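PDB 6SKX: oxidoreductase, putative from Neosartorya fumigata, which probably catalyses NADPH-dependent reductive amination of carbonyl compounds, reducing an imine to an amine, and belongs to the 3-hydroxyisobutyrate dehydrogenase-like oxidoreductases. Local coordinates for residues 17-22 / 40-45; 52-58 / 81-85. All blocks are in the same frame, centred on the assembly; numbering follows the deposited sequence.

Contacts 1 and 2 both lie at the edge of the NADP-binding Rossmann domain, with centres 20 Å apart and no atoms touching. Each sets a helix against a segment without regular secondary structure: contact 1 joins helix 11-22 to the loop before strand 46-47, and contact 2 joins helix 51-56 to the turn before strand 86-89. Both are partly buried. Contact 1 is mainly aliphatic packing around Leu-21, Leu-40 and the Lys-43 chain, with a long salt bridge at its exposed rim. In contact 2 a buried lysine donates to two carbonyl oxygens; beside it Ile-55 packs on Leu-82 in the interior, and Val-52 covers a face of the partly exposed His-81 ring.

Contact 1 (17-22 / 40-45); sequences ASRFLE and LLGKGA
The carboxylate oxygen OE2 of Glu-22 meets Lys-43 in a salt bridge, long at 3.6 Å from OE2 to NZ. It marks the exposed rim of a contact inside the Rossmann fold, where helix 11-22, which follows the first strand and carries the last glycine of a GxGxxG-type sequence, packs on the loop between strands 26-30 and 46-47. The oxygen lies alongside the end of the lysine chain rather than in front of it: Lys-43 CE is nearer to OE2, at 3.2 Å, than the ammonium nitrogen is. Bends at its second, third and fourth torsions bring the lysine along the flank of the helix to Glu-22, which itself folds over at chi2 (-50°).

Leu-21 contributes the greatest share of the helix's buried surface, and its two methyls meet different surfaces. Leu-21 CD1 touches Lys-43 CB at 3.8 Å and Ala-45 CB at 4.0 Å from Leu-21 CD1. CD2 rests on backbone, 3.5 Å from the carbonyl O of Lys-43 and close to the peptide that joins Gly-44 to Ala-45. That peptide is turned by Gly-44, whose positive phi of 109° leaves little room for a side chain. Within the loop, the carbonyl O of Leu-40 receives the amide of Ala-45 and, weakly, that of Lys-43.

One turn earlier on the helix, Ala-17 and Ser-18 receive the two branches of Leu-40. Ala-17 and Ala-45 both also touch Val-29 of strand 26-30, so the apolar layer continues down onto the sheet, and Ala-17 lies close to Leu-9, an NADP-binding residue. On the Leu-40 fork, CD1 meets Ala-17 CB at 3.7 Å, and CD2 lies equally far, 3.7 Å, from Ser-18 OG, a hydroxyl weakly hydrogen-bonded to Thr-14 O one turn back.

Contact 2 (52-58 / 81-85); sequences VDGINAS and HLHGK
Helix 51-56 approaches a type II beta turn running from Leu-82 to Lys-85, the two backbones coming nearest at Ile-55 and His-81, whose CA atoms are 6.7 Å apart. Gly-84 takes the positive-phi position of the turn, and the Lys-85 amide closes it on the carbonyl O of Leu-82. From there the lysine side chain, bent at chi2 (-61°) and then extended, reaches back to the backbone carbonyls of Ile-55 and Ser-58.

Its NZ donates to both acceptors: Ile-55 O at 3.1 Å and Ser-58 O, also at 3.1 Å. The two bonds differ in direction. NZ meets the Ile-55 carbonyl at a C=O...N angle of 146°, tilted modestly from its plane, whereas it stands well above the plane of the Ser-58 carbonyl. Asp-59 adds a salt bridge to the same nitrogen, so this buried ammonium group has a countercharge as well as two backbone carbonyls, a setting that would be expected to favour its charged form.

Beside this polar site Ile-55 divides its branches: CG2 lies over the backbone of His-81, 3.6 Å from its carbonyl O, and CD1 meets Leu-82 CD2 at 4.0 Å. Farther out, Val-52 makes a CH-pi contact, its CG1 lying 3.9 Å from the centroid of the His-81 imidazole and nearly over its face. The side chain of Asn-56 also borders this ring, its amide plane turned steeply against it.

Around the contact, Ile-55 also touches Phe-7 of strand 3-7, and both it and Lys-85 rest on Ile-61 of strand 60-63. The helix thus lies against the parallel part of the sheet, with the turn at its flank leading directly into strand 86-89.

Contact 1 (17-22 / 40-45)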
loop_
_atom_site.group_PDB
_atom_site.type_symbol
_atom_site.label_atom_id
_atom_site.label_comp_id
_atom_site.label_asym_id
_atom_site.label_seq_id
_atom_site.Cartn_x
_atom_site.Cartn_y
_atom_site.Cartn_z
ATOM N N ALA A 17 1.431 26.945 13.999
ATOM C CA ALA A 17 1.313 28.168 14.817
ATOM C C ALA A 17 0.559 27.879 16.128
ATOM O O ALA A 17 1.078 28.286 17.187
ATOM C CB ALA A 17 0.661 29.248 13.985
ATOM N N SER A 18 -0.589 27.186 16.072
ATOM C CA SER A 18 -1.373 26.733 17.264
ATOM C C SER A 18 -0.453 26.065 18.263
ATOM O O SER A 18 -0.472 26.449 19.459
ATOM C CB SER A 18 -2.485 25.766 16.981
ATOM O OG SER A 18 -3.587 26.469 16.487
ATOM N N ARG A 19 0.285 25.091 17.770
ATOM C CA ARG A 19 1.213 24.290 18.604
ATOM C C ARG A 19 2.292 25.186 19.236
ATOM O O ARG A 19 2.500 25.086 20.467
ATOM C CB ARG A 19 1.784 23.175 17.727
ATOM C CG ARG A 19 2.596 22.168 18.502
ATOM C CD ARG A 19 1.820 21.530 19.635
ATOM N NE ARG A 19 2.841 20.808 20.371
ATOM C CZ ARG A 19 2.750 20.387 21.620
ATOM N NH1 ARG A 19 1.648 20.585 22.326
ATOM N NH2 ARG A 19 3.785 19.765 22.153
ATOM N N PHE A 20 2.942 26.089 18.484
ATOM C CA PHE A 20 3.930 27.020 19.108
ATOM C C PHE A 20 3.250 27.870 20.192
ATOM O O PHE A 20 3.855 28.080 21.264
ATOM C CB PHE A 20 4.660 27.878 18.067
ATOM C CG PHE A 20 5.806 27.165 17.400
ATOM C CD1 PHE A 20 6.865 26.678 18.148
ATOM C CD2 PHE A 20 5.805 26.920 16.036
ATOM C CE1 PHE A 20 7.901 25.984 17.543
ATOM C CE2 PHE A 20 6.838 26.220 15.435
ATOM C CZ PHE A 20 7.898 25.774 16.191
ATOM N N LEU A 21 2.018 28.312 19.969
ATOM C CA LEU A 21 1.258 29.155 20.947
ATOM C C LEU A 21 0.864 28.330 22.196
ATOM O O LEU A 21 0.978 28.861 23.261
ATOM C CB LEU A 21 0.005 29.726 20.269
ATOM C CG LEU A 21 0.242 30.877 19.299
ATOM C CD1 LEU A 21 -0.972 31.064 18.389
ATOM C CD2 LEU A 21 0.529 32.176 20.060
ATOM N N GLU A 22 0.456 27.067 22.074
ATOM C CA GLU A 22 0.183 26.182 23.245
ATOM C C GLU A 22 1.456 26.057 24.103
ATOM O O GLU A 22 1.341 25.930 25.319
ATOM C CB GLU A 22 -0.167 24.731 22.876
ATOM C CG GLU A 22 -1.412 24.536 22.045
ATOM C CD GLU A 22 -2.624 25.246 22.603
ATOM O OE1 GLU A 22 -2.842 25.120 23.833
ATOM O OE2 GLU A 22 -3.319 25.947 21.809
ATOM N N LEU A 40 -5.395 33.624 14.191
ATOM C CA LEU A 40 -5.154 33.032 15.533
ATOM C C LEU A 40 -4.918 34.135 16.570
ATOM O O LEU A 40 -4.157 33.898 17.540
ATOM C CB LEU A 40 -3.956 32.097 15.460
ATOM C CG LEU A 40 -4.220 30.785 14.727
ATOM C CD1 LEU A 40 -2.938 30.189 14.210
ATOM C CD2 LEU A 40 -4.884 29.798 15.673
ATOM N N LEU A 41 -5.592 35.272 16.397
ATOM C CA LEU A 41 -5.460 36.444 17.287
ATOM C C LEU A 41 -5.847 36.005 18.703
ATOM O O LEU A 41 -5.065 36.278 19.651
ATOM C CB LEU A 41 -6.330 37.587 16.743
ATOM C CG LEU A 41 -6.361 38.856 17.597
ATOM C CD1 LEU A 41 -4.977 39.446 17.739
ATOM C CD2 LEU A 41 -7.299 39.901 17.028
ATOM N N GLY A 42 -6.983 35.311 18.838
ATOM C CA GLY A 42 -7.499 34.842 20.137
ATOM C C GLY A 42 -6.466 34.076 20.973
ATOM O O GLY A 42 -6.531 34.138 22.231
ATOM N N LYS A 43 -5.628 33.269 20.340
ATOM C CA LYS A 43 -4.635 32.410 21.045
ATOM C C LYS A 43 -3.323 33.187 21.273
ATOM O O LYS A 43 -2.415 32.582 21.819
ATOM C CB LYS A 43 -4.329 31.157 20.226
ATOM C CG LYS A 43 -5.430 30.106 20.181
ATOM C CD LYS A 43 -4.921 28.656 20.137
ATOM C CE LYS A 43 -5.873 27.708 20.847
ATOM N NZ LYS A 43 -6.326 26.591 19.983
ATOM N N GLY A 44 -3.204 34.428 20.770
ATOM C CA GLY A 44 -2.074 35.342 21.044
ATOM C C GLY A 44 -1.111 35.580 19.878
ATOM O O GLY A 44 -0.061 36.211 20.113
ATOM N N ALA A 45 -1.385 35.095 18.665
ATOM C CA ALA A 45 -0.504 35.365 17.499
ATOM C C ALA A 45 -0.591 36.850 17.119
ATOM O O ALA A 45 -1.667 37.439 17.300
ATOM C CB ALA A 45 -0.882 34.508 16.326
#

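Contact 2 (52-58 / 81-85)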
loop_
_atom_site.group_PDB
_atom_site.type_symbol
_atom_site.label_atom_id
_atom_site.label_comp_id
_atom_site.label_asym_id
_atom_site.label_seq_id
_atom_site.Cartn_x
_atom_site.Cartn_y
_atom_site.Cartn_z
ATOM N N VAL A 52 8.389 41.728 5.058
ATOM C CA VAL A 52 9.523 42.378 5.788
ATOM C C VAL A 52 9.297 42.272 7.310
ATOM O O VAL A 52 10.238 41.858 8.020
ATOM C CB VAL A 52 9.723 43.843 5.338
ATOM C CG1 VAL A 52 10.645 44.614 6.270
ATOM C CG2 VAL A 52 10.224 43.933 3.891
ATOM N N ASP A 53 8.119 42.665 7.797
ATOM C CA ASP A 53 7.712 42.551 9.223
ATOM C C ASP A 53 7.857 41.105 9.711
ATOM O O ASP A 53 8.354 40.913 10.847
ATOM C CB ASP A 53 6.292 43.068 9.427
ATOM C CG ASP A 53 6.227 44.581 9.314
ATOM O OD1 ASP A 53 7.292 45.192 9.108
ATOM O OD2 ASP A 53 5.131 45.129 9.438
ATOM N N GLY A 54 7.482 40.132 8.881
ATOM C CA GLY A 54 7.523 38.696 9.219
ATOM C C GLY A 54 8.956 38.243 9.428
ATOM O O GLY A 54 9.208 37.543 10.414
ATOM N N ILE A 55 9.865 38.677 8.546
ATOM C CA ILE A 55 11.335 38.422 8.647
ATOM C C ILE A 55 11.897 39.148 9.874
ATOM O O ILE A 55 12.728 38.541 10.562
ATOM C CB ILE A 55 12.075 38.839 7.356
ATOM C CG1 ILE A 55 11.599 38.044 6.135
ATOM C CG2 ILE A 55 13.585 38.726 7.550
ATOM C CD1 ILE A 55 11.776 36.559 6.283
ATOM N N ASN A 56 11.471 40.384 10.169
ATOM C CA ASN A 56 12.009 41.108 11.353
ATOM C C ASN A 56 11.383 40.629 12.675
ATOM O O ASN A 56 11.972 40.967 13.699
ATOM C CB ASN A 56 11.965 42.628 11.169
ATOM C CG ASN A 56 13.025 43.096 10.186
ATOM O OD1 ASN A 56 12.703 43.747 9.203
ATOM N ND2 ASN A 56 14.273 42.682 10.373
ATOM N N ALA A 57 10.296 39.863 12.651
ATOM C CA ALA A 57 9.624 39.452 13.904
ATOM C C ALA A 57 10.440 38.427 14.694
ATOM O O ALA A 57 10.221 38.336 15.887
ATOM C CB ALA A 57 8.246 38.937 13.609
ATOM N N SER A 58 11.333 37.694 14.035
ATOM C CA SER A 58 12.133 36.663 14.736
ATOM C C SER A 58 13.358 36.279 13.913
ATOM O O SER A 58 13.359 36.531 12.732
ATOM C CB SER A 58 11.285 35.447 14.971
ATOM O OG SER A 58 11.974 34.497 15.741
ATOM N N HIS A 81 16.670 41.679 4.279
ATOM C CA HIS A 81 16.460 41.571 5.748
ATOM C C HIS A 81 16.915 40.214 6.285
ATOM O O HIS A 81 16.883 40.043 7.526
ATOM C CB HIS A 81 15.017 41.924 6.080
ATOM C CG HIS A 81 14.696 43.357 5.814
ATOM N ND1 HIS A 81 14.294 43.808 4.554
ATOM C CD2 HIS A 81 14.718 44.442 6.626
ATOM C CE1 HIS A 81 14.050 45.102 4.619
ATOM N NE2 HIS A 81 14.300 45.515 5.884
ATOM N N LEU A 82 17.442 39.347 5.409
ATOM C CA LEU A 82 17.749 37.915 5.700
ATOM C C LEU A 82 19.055 37.704 6.481
ATOM O O LEU A 82 19.227 36.592 7.007
ATOM C CB LEU A 82 17.797 37.158 4.373
ATOM C CG LEU A 82 16.452 37.046 3.656
ATOM C CD1 LEU A 82 16.591 36.197 2.404
ATOM C CD2 LEU A 82 15.375 36.471 4.582
ATOM N N HIS A 83 19.936 38.704 6.580
ATOM C CA HIS A 83 21.291 38.543 7.178
ATOM C C HIS A 83 21.125 38.037 8.629
ATOM O O HIS A 83 20.380 38.687 9.412
ATOM C CB HIS A 83 22.120 39.853 7.036
ATOM C CG HIS A 83 23.556 39.694 7.423
ATOM N ND1 HIS A 83 24.532 39.194 6.528
ATOM C CD2 HIS A 83 24.187 39.892 8.609
ATOM C CE1 HIS A 83 25.688 39.097 7.161
ATOM N NE2 HIS A 83 25.505 39.532 8.440
ATOM N N GLY A 84 21.825 36.954 8.987
ATOM C CA GLY A 84 21.812 36.336 10.335
ATOM C C GLY A 84 20.499 35.595 10.650
ATOM O O GLY A 84 20.372 35.117 11.765
ATOM N N LYS A 85 19.557 35.445 9.714
ATOM C CA LYS A 85 18.307 34.663 9.946
ATOM C C LYS A 85 18.535 33.168 9.709
ATOM O O LYS A 85 19.407 32.801 8.912
ATOM C CB LYS A 85 17.169 35.091 9.024
ATOM C CG LYS A 85 16.756 36.547 9.149
ATOM C CD LYS A 85 16.263 36.922 10.525
ATOM C CE LYS A 85 16.029 38.409 10.677
ATOM N NZ LYS A 85 15.462 38.697 12.008
#